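Ornithine cyclodeaminase (Methanococcus maripaludis S2, PDB 3C2Q) catalyses the NAD-dependent conversion of L-ornithine to L-proline with release of ammonia. Local coordinates at residues K117-E122 with K274-M279; I164-A169 with R268-D273; A172-D177 with G251-V256; N209-A214 with K218-S223. One frame throughout, in Å; residues are numbered along the deposited sequence.

Contact 1. Residues K117-E122 with K274-M279; sequences KRIAKE and KKMVIM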
loop_
_atom_site.group_PDB
_atom_site.type_symbol
_atom_site.label_atom_id
_atom_site.label_comp_id
_atom_site.label_asym_id
_atom_site.label_seq_id
_atom_site.Cartn_x
_atom_site.Cartn_y
_atom_site.Cartn_z
ATOM N N LYS B 117 -1.393 18.548 15.893
ATOM C CA LYS B 117 -1.733 19.745 16.696
ATOM C C LYS B 117 -3.243 19.995 16.722
ATOM O O LYS B 117 -3.843 20.162 17.804
ATOM C CB LYS B 117 -0.967 20.954 16.135
ATOM C CG LYS B 117 -1.270 22.285 16.829
ATOM C CD LYS B 117 -0.303 23.376 16.398
ATOM C CE LYS B 117 -0.839 24.735 16.932
ATOM N NZ LYS B 117 0.271 25.651 17.283
ATOM N N ARG B 118 -3.857 19.984 15.537
ATOM C CA ARG B 118 -5.308 20.160 15.388
ATOM C C ARG B 118 -6.154 19.116 16.115
ATOM O O ARG B 118 -7.170 19.466 16.752
ATOM C CB ARG B 118 -5.697 20.146 13.927
ATOM C CG ARG B 118 -5.977 21.501 13.351
ATOM C CD ARG B 118 -4.936 21.992 12.375
ATOM N NE ARG B 118 -5.178 21.659 10.966
ATOM C CZ ARG B 118 -6.329 21.262 10.408
ATOM N NH1 ARG B 118 -7.425 21.128 11.126
ATOM N NH2 ARG B 118 -6.372 20.992 9.099
ATOM N N ILE B 119 -5.785 17.837 15.979
ATOM C CA ILE B 119 -6.474 16.742 16.703
ATOM C C ILE B 119 -6.340 16.910 18.211
ATOM O O ILE B 119 -7.325 16.717 18.955
ATOM C CB ILE B 119 -5.960 15.316 16.273
ATOM C CG1 ILE B 119 -6.382 15.008 14.822
ATOM C CG2 ILE B 119 -6.419 14.234 17.247
ATOM C CD1 ILE B 119 -5.503 13.930 14.169
ATOM N N ALA B 120 -5.140 17.261 18.664
ATOM C CA ALA B 120 -4.915 17.435 20.108
ATOM C C ALA B 120 -5.760 18.616 20.679
ATOM O O ALA B 120 -6.337 18.500 21.756
ATOM C CB ALA B 120 -3.437 17.656 20.394
ATOM N N LYS B 121 -5.846 19.715 19.933
ATOM C CA LYS B 121 -6.670 20.860 20.359
ATOM C C LYS B 121 -8.146 20.445 20.484
ATOM O O LYS B 121 -8.823 20.780 21.479
ATOM C CB LYS B 121 -6.559 22.024 19.388
ATOM C CG LYS B 121 -7.402 23.260 19.827
ATOM C CD LYS B 121 -6.661 24.054 20.916
ATOM C CE LYS B 121 -7.602 24.587 22.020
ATOM N NZ LYS B 121 -6.834 24.813 23.305
ATOM N N GLU B 122 -8.651 19.736 19.471
ATOM C CA GLU B 122 -10.013 19.247 19.534
ATOM C C GLU B 122 -10.264 18.261 20.684
ATOM O O GLU B 122 -11.294 18.363 21.372
ATOM C CB GLU B 122 -10.458 18.675 18.189
ATOM C CG GLU B 122 -11.943 18.860 17.978
ATOM C CD GLU B 122 -12.420 18.456 16.590
ATOM O OE1 GLU B 122 -11.565 18.308 15.664
ATOM O OE2 GLU B 122 -13.665 18.294 16.438
ATOM N N LYS B 274 -21.095 9.849 21.405
ATOM C CA LYS B 274 -19.775 10.467 21.524
ATOM C C LYS B 274 -19.668 11.730 20.656
ATOM O O LYS B 274 -20.375 11.876 19.649
ATOM C CB LYS B 274 -18.688 9.440 21.119
ATOM C CG LYS B 274 -18.686 8.190 21.991
ATOM C CD LYS B 274 -18.253 8.551 23.437
ATOM C CE LYS B 274 -18.338 7.339 24.385
ATOM N NZ LYS B 274 -19.740 7.108 24.834
ATOM N N LYS B 275 -18.779 12.635 21.028
ATOM C CA LYS B 275 -18.464 13.798 20.179
ATOM C C LYS B 275 -17.384 13.505 19.112
ATOM O O LYS B 275 -17.334 14.164 18.082
ATOM C CB LYS B 275 -17.992 14.971 21.036
ATOM C CG LYS B 275 -19.099 15.577 21.910
ATOM C CD LYS B 275 -20.079 16.374 21.085
ATOM C CE LYS B 275 -19.718 17.863 21.129
ATOM N NZ LYS B 275 -20.455 18.608 22.230
HETATM N N MSE B 276 -16.534 12.525 19.383
HETATM C CA MSE B 276 -15.430 12.175 18.472
HETATM C C MSE B 276 -15.084 10.701 18.584
HETATM O O MSE B 276 -15.112 10.126 19.679
HETATM C CB MSE B 276 -14.184 13.010 18.779
HETATM C CG MSE B 276 -12.948 12.700 17.887
HETATM SE SE MSE B 276 -11.477 13.936 18.425
HETATM C CE MSE B 276 -10.794 14.509 16.702
ATOM N N VAL B 277 -14.735 10.093 17.451
ATOM C CA VAL B 277 -14.282 8.709 17.452
ATOM C C VAL B 277 -12.945 8.685 16.721
ATOM O O VAL B 277 -12.841 9.220 15.621
ATOM C CB VAL B 277 -15.255 7.769 16.758
ATOM C CG1 VAL B 277 -14.619 6.334 16.671
ATOM C CG2 VAL B 277 -16.608 7.732 17.520
ATOM N N ILE B 278 -11.915 8.169 17.375
ATOM C CA ILE B 278 -10.598 8.055 16.756
ATOM C C ILE B 278 -10.303 6.573 16.525
ATOM O O ILE B 278 -10.299 5.780 17.471
ATOM C CB ILE B 278 -9.474 8.659 17.614
ATOM C CG1 ILE B 278 -9.758 10.133 17.901
ATOM C CG2 ILE B 278 -8.117 8.499 16.865
ATOM C CD1 ILE B 278 -8.766 10.827 18.828
HETATM N N MSE B 279 -10.076 6.207 15.267
HETATM C CA MSE B 279 -9.886 4.810 14.889
HETATM C C MSE B 279 -8.407 4.621 14.634
HETATM O O MSE B 279 -7.836 5.393 13.855
HETATM C CB MSE B 279 -10.649 4.504 13.600
HETATM C CG MSE B 279 -12.150 4.684 13.751
HETATM SE SE MSE B 279 -12.907 5.070 11.974
HETATM C CE MSE B 279 -14.793 5.008 12.614
#
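Glu-122 OE1 forms a salt bridge with Lys-298 at the start of the neighbouring strand, and CE of Met-276 lies beside it at 4.0 Å. Glutamate suits this partly exposed place because its chain, extended beyond CG, carries the charge along the edge of the apolar layer.

Met-276, a selenomethionine, bridges the wide gap between sheet and helix. Its CG lies opposite the backbone N (chi1 179°) and the chain runs straight out to SE, then bends at chi3, which brings CE to the helix and across the line of the Glu-122 side chain. The same methyl is 4.4 Å from CG2 of Ile-119, and that CG2 is also 4.4 Å from CD1 of Ile-278. One branch of a buried isoleucine thus sits against two alternate residues of the strand, both of which face the helix. Val-300 extends this apolar layer, and Ala-120, turned away, gives helix 327-342 a close seat.

At 139° the helix segment runs against the strand but strongly inclined to it, and long side chains such as Met-276 span the 11.6 Å between the two axes. Here a helix laid on one face of the parallel sheet forms part of the alpha/beta layering of a Rossmann fold.

Contact 2. Residues I164-A169 with R268-D273; sequences IQAILA and RTTVMD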
loop_
_atom_site.group_PDB
_atom_site.type_symbol
_atom_site.label_atom_id
_atom_site.label_comp_id
_atom_site.label_asym_id
_atom_site.label_seq_id
_atom_site.Cartn_x
_atom_site.Cartn_y
_atom_site.Cartn_z
ATOM N N ILE B 164 -10.402 9.684 27.314
ATOM C CA ILE B 164 -11.041 8.567 26.638
ATOM C C ILE B 164 -12.260 8.074 27.413
ATOM O O ILE B 164 -12.097 7.614 28.522
ATOM C CB ILE B 164 -10.033 7.367 26.473
ATOM C CG1 ILE B 164 -8.693 7.818 25.833
ATOM C CG2 ILE B 164 -10.676 6.220 25.721
ATOM C CD1 ILE B 164 -8.853 8.666 24.609
ATOM N N GLN B 165 -13.453 8.104 26.804
ATOM C CA GLN B 165 -14.681 7.631 27.484
ATOM C C GLN B 165 -15.148 6.224 27.082
ATOM O O GLN B 165 -16.056 5.652 27.688
ATOM C CB GLN B 165 -15.803 8.663 27.314
ATOM C CG GLN B 165 -15.631 9.941 28.176
ATOM C CD GLN B 165 -14.373 10.755 27.872
ATOM O OE1 GLN B 165 -14.195 11.258 26.761
ATOM N NE2 GLN B 165 -13.484 10.880 28.864
ATOM N N ALA B 166 -14.510 5.633 26.067
ATOM C CA ALA B 166 -14.831 4.281 25.681
ATOM C C ALA B 166 -13.736 3.734 24.792
ATOM O O ALA B 166 -13.106 4.499 24.051
ATOM C CB ALA B 166 -16.219 4.201 24.931
ATOM N N ILE B 167 -13.548 2.416 24.850
ATOM C CA ILE B 167 -12.642 1.693 23.916
ATOM C C ILE B 167 -13.341 0.503 23.290
ATOM O O ILE B 167 -13.884 -0.355 23.991
ATOM C CB ILE B 167 -11.327 1.201 24.599
ATOM C CG1 ILE B 167 -10.498 2.410 25.074
ATOM C CG2 ILE B 167 -10.495 0.308 23.609
ATOM C CD1 ILE B 167 -9.123 2.049 25.640
ATOM N N LEU B 168 -13.358 0.457 21.962
ATOM C CA LEU B 168 -13.889 -0.669 21.237
ATOM C C LEU B 168 -12.713 -1.358 20.557
ATOM O O LEU B 168 -11.923 -0.691 19.893
ATOM C CB LEU B 168 -14.883 -0.179 20.183
ATOM C CG LEU B 168 -15.963 0.779 20.692
ATOM C CD1 LEU B 168 -16.902 1.117 19.549
ATOM C CD2 LEU B 168 -16.727 0.134 21.843
ATOM N N ALA B 169 -12.585 -2.666 20.725
ATOM C CA ALA B 169 -11.408 -3.363 20.202
ATOM C C ALA B 169 -11.760 -4.834 20.169
ATOM O O ALA B 169 -12.953 -5.178 20.281
ATOM C CB ALA B 169 -10.173 -3.077 21.087
ATOM N N ARG B 268 -22.748 -0.038 19.070
ATOM C CA ARG B 268 -23.583 1.053 18.572
ATOM C C ARG B 268 -24.004 2.006 19.684
ATOM O O ARG B 268 -23.852 3.214 19.563
ATOM C CB ARG B 268 -24.811 0.515 17.837
ATOM C CG ARG B 268 -25.692 1.626 17.278
ATOM C CD ARG B 268 -26.846 1.083 16.440
ATOM N NE ARG B 268 -27.675 2.160 15.876
ATOM C CZ ARG B 268 -28.908 1.968 15.395
ATOM N NH1 ARG B 268 -29.463 0.757 15.424
ATOM N NH2 ARG B 268 -29.590 2.986 14.905
ATOM N N THR B 269 -24.513 1.460 20.779
ATOM C CA THR B 269 -24.982 2.290 21.883
ATOM C C THR B 269 -23.806 3.004 22.548
ATOM O O THR B 269 -23.942 4.136 23.014
ATOM C CB THR B 269 -25.778 1.448 22.907
ATOM O OG1 THR B 269 -24.902 0.518 23.520
ATOM C CG2 THR B 269 -26.864 0.657 22.236
ATOM N N THR B 270 -22.636 2.364 22.538
ATOM C CA THR B 270 -21.411 2.971 23.089
ATOM C C THR B 270 -20.930 4.200 22.303
ATOM O O THR B 270 -20.537 5.184 22.901
ATOM C CB THR B 270 -20.269 1.924 23.234
ATOM O OG1 THR B 270 -20.727 0.803 24.003
ATOM C CG2 THR B 270 -19.080 2.500 23.952
ATOM N N VAL B 271 -20.959 4.156 20.968
ATOM C CA VAL B 271 -20.427 5.264 20.159
ATOM C C VAL B 271 -21.414 6.363 19.833
ATOM O O VAL B 271 -21.020 7.507 19.591
ATOM C CB VAL B 271 -19.839 4.780 18.797
ATOM C CG1 VAL B 271 -18.775 3.783 19.040
ATOM C CG2 VAL B 271 -20.928 4.173 17.887
HETATM N N MSE B 272 -22.704 6.024 19.790
HETATM C CA MSE B 272 -23.645 6.922 19.131
HETATM C C MSE B 272 -23.842 8.258 19.866
HETATM O O MSE B 272 -24.360 9.208 19.279
HETATM C CB MSE B 272 -24.973 6.216 18.837
HETATM C CG MSE B 272 -25.817 6.019 20.054
HETATM SE SE MSE B 272 -27.334 4.807 19.744
HETATM C CE MSE B 272 -28.060 5.108 21.537
ATOM N N ASP B 273 -23.403 8.340 21.123
ATOM C CA ASP B 273 -23.495 9.595 21.877
ATOM C C ASP B 273 -22.155 10.351 22.043
ATOM O O ASP B 273 -22.079 11.367 22.747
ATOM C CB ASP B 273 -24.142 9.332 23.243
ATOM C CG ASP B 273 -23.310 8.394 24.128
ATOM O OD1 ASP B 273 -22.365 7.719 23.635
ATOM O OD2 ASP B 273 -23.611 8.321 25.345
#
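This is a buried, wholly apolar helix-to-sheet contact, in which the last turn of helix 260-271 packs on strand 166-170, its centre about 6 Å from the centre of the chain. Alternate residues of the strand, Ala-166 and Leu-168, face the helix and meet Thr-270 and Val-271.

The methyl CG2 of Thr-270 touches both strand residues. It presses on CB of Ala-166 at 3.5 Å, closer than usual for two carbons, and lies 3.9 Å from CD2 of Leu-168. Chi1 of Thr-270 (-54°) sets this methyl opposite the backbone N; the hydroxyl OG1 is thereby turned back to hydrogen-bond the carbonyl of Lys-266 one turn earlier, so a polar residue can offer the sheet only its methyl. Alanine suits the strand position because the helix comes in so near. Two residues along the strand, the fork of Leu-168 reaches both helix residues, and its other branch, CD1, is 3.3 Å from CG1 of Val-271, a tight fit. Thr-289 of helix 283-292 adjoins both Leu-168 and Val-271.

Helix 260-271 leaves strand 241-244 at one edge of the sheet and passes over strand 166-170 to reach strand 276-280 beyond the first strand: the long crossover between the two halves of a Rossmann fold.

Contact 3. Residues A172-D177 with G251-V256; sequences ALATHD and GPIPDV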
loop_
_atom_site.group_PDB
_atom_site.type_symbol
_atom_site.label_atom_id
_atom_site.label_comp_id
_atom_site.label_asym_id
_atom_site.label_seq_id
_atom_site.Cartn_x
_atom_site.Cartn_y
_atom_site.Cartn_z
ATOM N N ALA B 172 -7.274 -9.284 20.486
ATOM C CA ALA B 172 -5.843 -9.079 20.209
ATOM C C ALA B 172 -5.307 -7.796 20.848
ATOM O O ALA B 172 -4.234 -7.828 21.474
ATOM C CB ALA B 172 -5.532 -9.147 18.694
ATOM N N LEU B 173 -6.030 -6.681 20.723
ATOM C CA LEU B 173 -5.609 -5.467 21.392
ATOM C C LEU B 173 -5.455 -5.665 22.924
ATOM O O LEU B 173 -4.416 -5.329 23.509
ATOM C CB LEU B 173 -6.559 -4.302 21.140
ATOM C CG LEU B 173 -6.146 -3.056 21.957
ATOM C CD1 LEU B 173 -4.815 -2.457 21.446
ATOM C CD2 LEU B 173 -7.162 -1.986 21.962
ATOM N N ALA B 174 -6.512 -6.158 23.557
ATOM C CA ALA B 174 -6.495 -6.349 25.019
ATOM C C ALA B 174 -5.415 -7.308 25.456
ATOM O O ALA B 174 -4.696 -7.018 26.428
ATOM C CB ALA B 174 -7.860 -6.814 25.532
ATOM N N THR B 175 -5.271 -8.428 24.756
ATOM C CA THR B 175 -4.329 -9.447 25.213
ATOM C C THR B 175 -2.868 -9.066 24.958
ATOM O O THR B 175 -2.011 -9.420 25.761
ATOM C CB THR B 175 -4.619 -10.882 24.672
ATOM O OG1 THR B 175 -4.506 -10.897 23.228
ATOM C CG2 THR B 175 -6.025 -11.343 25.110
ATOM N N HIS B 176 -2.582 -8.341 23.866
ATOM C CA HIS B 176 -1.212 -7.810 23.688
ATOM C C HIS B 176 -0.865 -6.665 24.616
ATOM O O HIS B 176 0.293 -6.563 25.040
ATOM C CB HIS B 176 -0.870 -7.471 22.219
ATOM C CG HIS B 176 -0.812 -8.690 21.327
ATOM N ND1 HIS B 176 0.109 -9.706 21.505
ATOM C CD2 HIS B 176 -1.563 -9.048 20.258
ATOM C CE1 HIS B 176 -0.073 -10.631 20.576
ATOM N NE2 HIS B 176 -1.098 -10.265 19.823
ATOM N N ASP B 177 -1.841 -5.805 24.910
ATOM C CA ASP B 177 -1.672 -4.784 25.953
ATOM C C ASP B 177 -1.266 -5.492 27.267
ATOM O O ASP B 177 -0.314 -5.097 27.956
ATOM C CB ASP B 177 -2.960 -3.981 26.148
ATOM C CG ASP B 177 -2.912 -3.046 27.382
ATOM O OD1 ASP B 177 -2.079 -2.095 27.443
ATOM O OD2 ASP B 177 -3.752 -3.250 28.287
ATOM N N GLY B 251 -7.903 -18.191 21.961
ATOM C CA GLY B 251 -7.926 -17.944 23.389
ATOM C C GLY B 251 -8.564 -16.631 23.762
ATOM O O GLY B 251 -7.876 -15.744 24.293
ATOM N N PRO B 252 -9.895 -16.487 23.539
ATOM C CA PRO B 252 -10.441 -15.198 23.893
ATOM C C PRO B 252 -10.488 -15.149 25.411
ATOM O O PRO B 252 -10.845 -16.150 26.027
ATOM C CB PRO B 252 -11.878 -15.249 23.343
ATOM C CG PRO B 252 -12.216 -16.671 23.344
ATOM C CD PRO B 252 -10.921 -17.423 23.052
ATOM N N ILE B 253 -10.183 -14.007 25.998
ATOM C CA ILE B 253 -10.321 -13.841 27.442
ATOM C C ILE B 253 -11.799 -13.683 27.831
ATOM O O ILE B 253 -12.665 -13.452 26.968
ATOM C CB ILE B 253 -9.449 -12.658 27.966
ATOM C CG1 ILE B 253 -9.777 -11.373 27.191
ATOM C CG2 ILE B 253 -7.962 -13.053 27.869
ATOM C CD1 ILE B 253 -9.392 -10.080 27.865
ATOM N N PRO B 254 -12.113 -13.867 29.125
ATOM C CA PRO B 254 -13.539 -13.900 29.460
ATOM C C PRO B 254 -14.312 -12.623 29.111
ATOM O O PRO B 254 -15.511 -12.705 28.856
ATOM C CB PRO B 254 -13.536 -14.190 30.975
ATOM C CG PRO B 254 -12.178 -14.892 31.217
ATOM C CD PRO B 254 -11.251 -14.145 30.297
ATOM N N ASP B 255 -13.651 -11.466 29.065
ATOM C CA ASP B 255 -14.335 -10.211 28.744
ATOM C C ASP B 255 -14.877 -10.126 27.290
ATOM O O ASP B 255 -15.711 -9.275 26.985
ATOM C CB ASP B 255 -13.412 -8.996 28.980
ATOM C CG ASP B 255 -12.872 -8.908 30.419
ATOM O OD1 ASP B 255 -13.106 -7.861 31.076
ATOM O OD2 ASP B 255 -12.187 -9.849 30.855
ATOM N N VAL B 256 -14.394 -10.998 26.406
ATOM C CA VAL B 256 -14.700 -10.911 24.977
ATOM C C VAL B 256 -16.144 -11.355 24.711
ATOM O O VAL B 256 -16.583 -12.388 25.249
ATOM C CB VAL B 256 -13.676 -11.764 24.178
ATOM C CG1 VAL B 256 -14.157 -12.037 22.730
ATOM C CG2 VAL B 256 -12.299 -11.031 24.170
#
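Neither Thr-175 nor Ile-253 brings a flat group to their meeting, which is methyl against methyl; the flat groups stand beside it. The amide of Asn-171, which probably binds NAD, uses both ends on the loop: OD1 accepts from the backbone N of Ile-253 and ND2 donates to the carbonyl of Gly-251. The imidazole of His-204 stacks with that of His-176, while its NE2 is hydrogen-bonded to OG1 of Thr-175.

With that hydroxyl engaged there and at the Asn-171 carbonyl, a chi1 of 63° leaves CG2 of Thr-175 directed at the loop, where it lies 3.8 Å from CG2 of Ile-253.

The contact belongs to the nucleotide-binding side of the Rossmann fold, joining the first turns of helix 171-183, just beyond the C-terminal end of strand 166-170, to the loop that follows strand 241-244. Ile-253 touches the helix with both branches: the longer one ends with CD1 4.3 Å from CB of Ala-174, a residue small enough to let the loop approach. Ile-253 also opens a type I turn, closed by Val-256 N bonding to Ile-253 O at 3.1 Å; the ring-restricted phi of Pro-254, here -60°, suits the second position.

Contact 4. Residues N209-A214 with K218-S223; sequences NAINDA and KNAVES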
loop_
_atom_site.group_PDB
_atom_site.type_symbol
_atom_site.label_atom_id
_atom_site.label_comp_id
_atom_site.label_asym_id
_atom_site.label_seq_id
_atom_site.Cartn_x
_atom_site.Cartn_y
_atom_site.Cartn_z
ATOM N N ASN B 209 -3.620 -16.928 29.527
ATOM C CA ASN B 209 -3.757 -17.919 30.635
ATOM C C ASN B 209 -3.942 -17.209 31.977
ATOM O O ASN B 209 -4.795 -17.575 32.782
ATOM C CB ASN B 209 -2.543 -18.847 30.662
ATOM C CG ASN B 209 -2.851 -20.175 31.331
ATOM O OD1 ASN B 209 -3.955 -20.692 31.183
ATOM N ND2 ASN B 209 -1.877 -20.738 32.051
ATOM N N ALA B 210 -3.188 -16.138 32.181
ATOM C CA ALA B 210 -3.253 -15.355 33.409
ATOM C C ALA B 210 -4.605 -14.690 33.610
ATOM O O ALA B 210 -5.155 -14.681 34.735
ATOM C CB ALA B 210 -2.090 -14.327 33.459
ATOM N N ILE B 211 -5.195 -14.185 32.521
ATOM C CA ILE B 211 -6.496 -13.549 32.621
ATOM C C ILE B 211 -7.602 -14.604 32.788
ATOM O O ILE B 211 -8.520 -14.377 33.585
ATOM C CB ILE B 211 -6.824 -12.572 31.425
ATOM C CG1 ILE B 211 -5.736 -11.483 31.288
ATOM C CG2 ILE B 211 -8.208 -11.899 31.599
ATOM C CD1 ILE B 211 -5.553 -10.607 32.531
ATOM N N ASN B 212 -7.535 -15.706 32.038
ATOM C CA ASN B 212 -8.454 -16.817 32.228
ATOM C C ASN B 212 -8.448 -17.279 33.698
ATOM O O ASN B 212 -9.499 -17.423 34.294
ATOM C CB ASN B 212 -8.117 -17.987 31.318
ATOM C CG ASN B 212 -8.554 -17.739 29.867
ATOM O OD1 ASN B 212 -9.213 -16.740 29.576
ATOM N ND2 ASN B 212 -8.182 -18.636 28.975
ATOM N N ASP B 213 -7.253 -17.428 34.262
ATOM C CA ASP B 213 -7.075 -17.826 35.676
ATOM C C ASP B 213 -7.689 -16.822 36.638
ATOM O O ASP B 213 -8.453 -17.181 37.556
ATOM C CB ASP B 213 -5.586 -18.042 35.985
ATOM C CG ASP B 213 -5.363 -18.765 37.335
ATOM O OD1 ASP B 213 -6.245 -19.532 37.742
ATOM O OD2 ASP B 213 -4.316 -18.565 37.958
ATOM N N ALA B 214 -7.406 -15.545 36.414
ATOM C CA ALA B 214 -7.985 -14.505 37.243
ATOM C C ALA B 214 -9.500 -14.472 37.143
ATOM O O ALA B 214 -10.174 -14.114 38.122
ATOM C CB ALA B 214 -7.389 -13.136 36.906
ATOM N N LYS B 218 -10.903 -7.217 35.175
ATOM C CA LYS B 218 -11.163 -6.576 36.478
ATOM C C LYS B 218 -10.587 -7.360 37.663
ATOM O O LYS B 218 -9.931 -6.777 38.525
ATOM C CB LYS B 218 -12.650 -6.311 36.657
ATOM C CG LYS B 218 -13.014 -5.603 37.986
ATOM C CD LYS B 218 -14.461 -5.160 37.958
ATOM C CE LYS B 218 -14.814 -4.258 39.136
ATOM N NZ LYS B 218 -16.185 -3.637 38.958
ATOM N N ASN B 219 -10.805 -8.673 37.685
ATOM C CA ASN B 219 -10.252 -9.540 38.740
ATOM C C ASN B 219 -8.737 -9.535 38.767
ATOM O O ASN B 219 -8.123 -9.558 39.844
ATOM C CB ASN B 219 -10.707 -10.987 38.567
ATOM C CG ASN B 219 -12.166 -11.193 38.929
ATOM O OD1 ASN B 219 -12.836 -10.271 39.359
ATOM N ND2 ASN B 219 -12.659 -12.413 38.727
ATOM N N ALA B 220 -8.120 -9.576 37.581
ATOM C CA ALA B 220 -6.661 -9.488 37.459
ATOM C C ALA B 220 -6.090 -8.165 37.973
ATOM O O ALA B 220 -4.980 -8.128 38.477
ATOM C CB ALA B 220 -6.219 -9.708 35.968
ATOM N N VAL B 221 -6.822 -7.081 37.789
ATOM C CA VAL B 221 -6.406 -5.796 38.332
ATOM C C VAL B 221 -6.565 -5.822 39.872
ATOM O O VAL B 221 -5.636 -5.471 40.599
ATOM C CB VAL B 221 -7.169 -4.606 37.703
ATOM C CG1 VAL B 221 -6.894 -3.322 38.478
ATOM C CG2 VAL B 221 -6.772 -4.424 36.197
ATOM N N GLU B 222 -7.724 -6.284 40.334
ATOM C CA GLU B 222 -8.015 -6.409 41.771
ATOM C C GLU B 222 -7.039 -7.319 42.512
ATOM O O GLU B 222 -6.634 -6.994 43.627
ATOM C CB GLU B 222 -9.479 -6.809 41.983
ATOM C CG GLU B 222 -10.418 -5.636 41.692
ATOM C CD GLU B 222 -11.916 -5.948 41.851
ATOM O OE1 GLU B 222 -12.282 -7.109 42.194
ATOM O OE2 GLU B 222 -12.720 -5.008 41.621
ATOM N N SER B 223 -6.607 -8.415 41.890
ATOM C CA SER B 223 -5.576 -9.289 42.471
ATOM C C SER B 223 -4.113 -8.785 42.445
ATOM O O SER B 223 -3.225 -9.448 42.997
ATOM C CB SER B 223 -5.624 -10.664 41.816
ATOM O OG SER B 223 -5.001 -10.639 40.535
#
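Ala-214 and Ala-220 bring helix 203-214 and helix 217-222 together as an alpha-alpha corner, two consecutive helices joined by a very short link and set almost at right angles (89°). The tight part lies inside the corner. CB of Ala-214 is 3.7 Å from CB of Ala-220 and as near to its backbone N, so that the alpha carbons of the two residues come within 5.2 Å; alanine's small side chain suits this close approach. Ile-211 closes the inner side: with CG1 beside the backbone N (chi1 -56°) and a second bend at chi2, its CD1 swings to 3.6 Å from CB of Ala-220.

The more open side of the contact is polar. There the partly exposed Asn-219 hydrogen-bonds through ND2 to O of Ala-214 at 3.1 Å, reaching the carbonyl at the end of the first helix. A leucine here would probably leave that carbonyl without its amide donor and the corner less firmly pinned. Elsewhere on the first helix, Asp-213 forms a salt bridge to Lys-18 of a neighbouring subunit. In the bond from Asn-219 the acceptor lies close to the amide plane, while ND2 is tilted 25° from the carbonyl plane of Ala-214.

How the contacts relate
All four contacts belong to the Rossmann-fold part of the chain and are nested: contact 4 lies inside the loop closed by contact 3, that inside contact 2, and all inside contact 1. Contacts 1 and 2, centres 14 Å apart, clothe opposite faces of the same six-stranded parallel sheet and touch where Lys-274 packs on Ala-166. Strand 166-170 runs straight into helix 171-183, which leads from contact 2 to contact 3, 18 Å away beside the probable NAD site. Contacts 3 and 4, 12 Å apart, meet through Ile-253 against Ile-211 and both touch the third subunit. The series thus runs from sheet core to cofactor loops and to the interface with the third subunit.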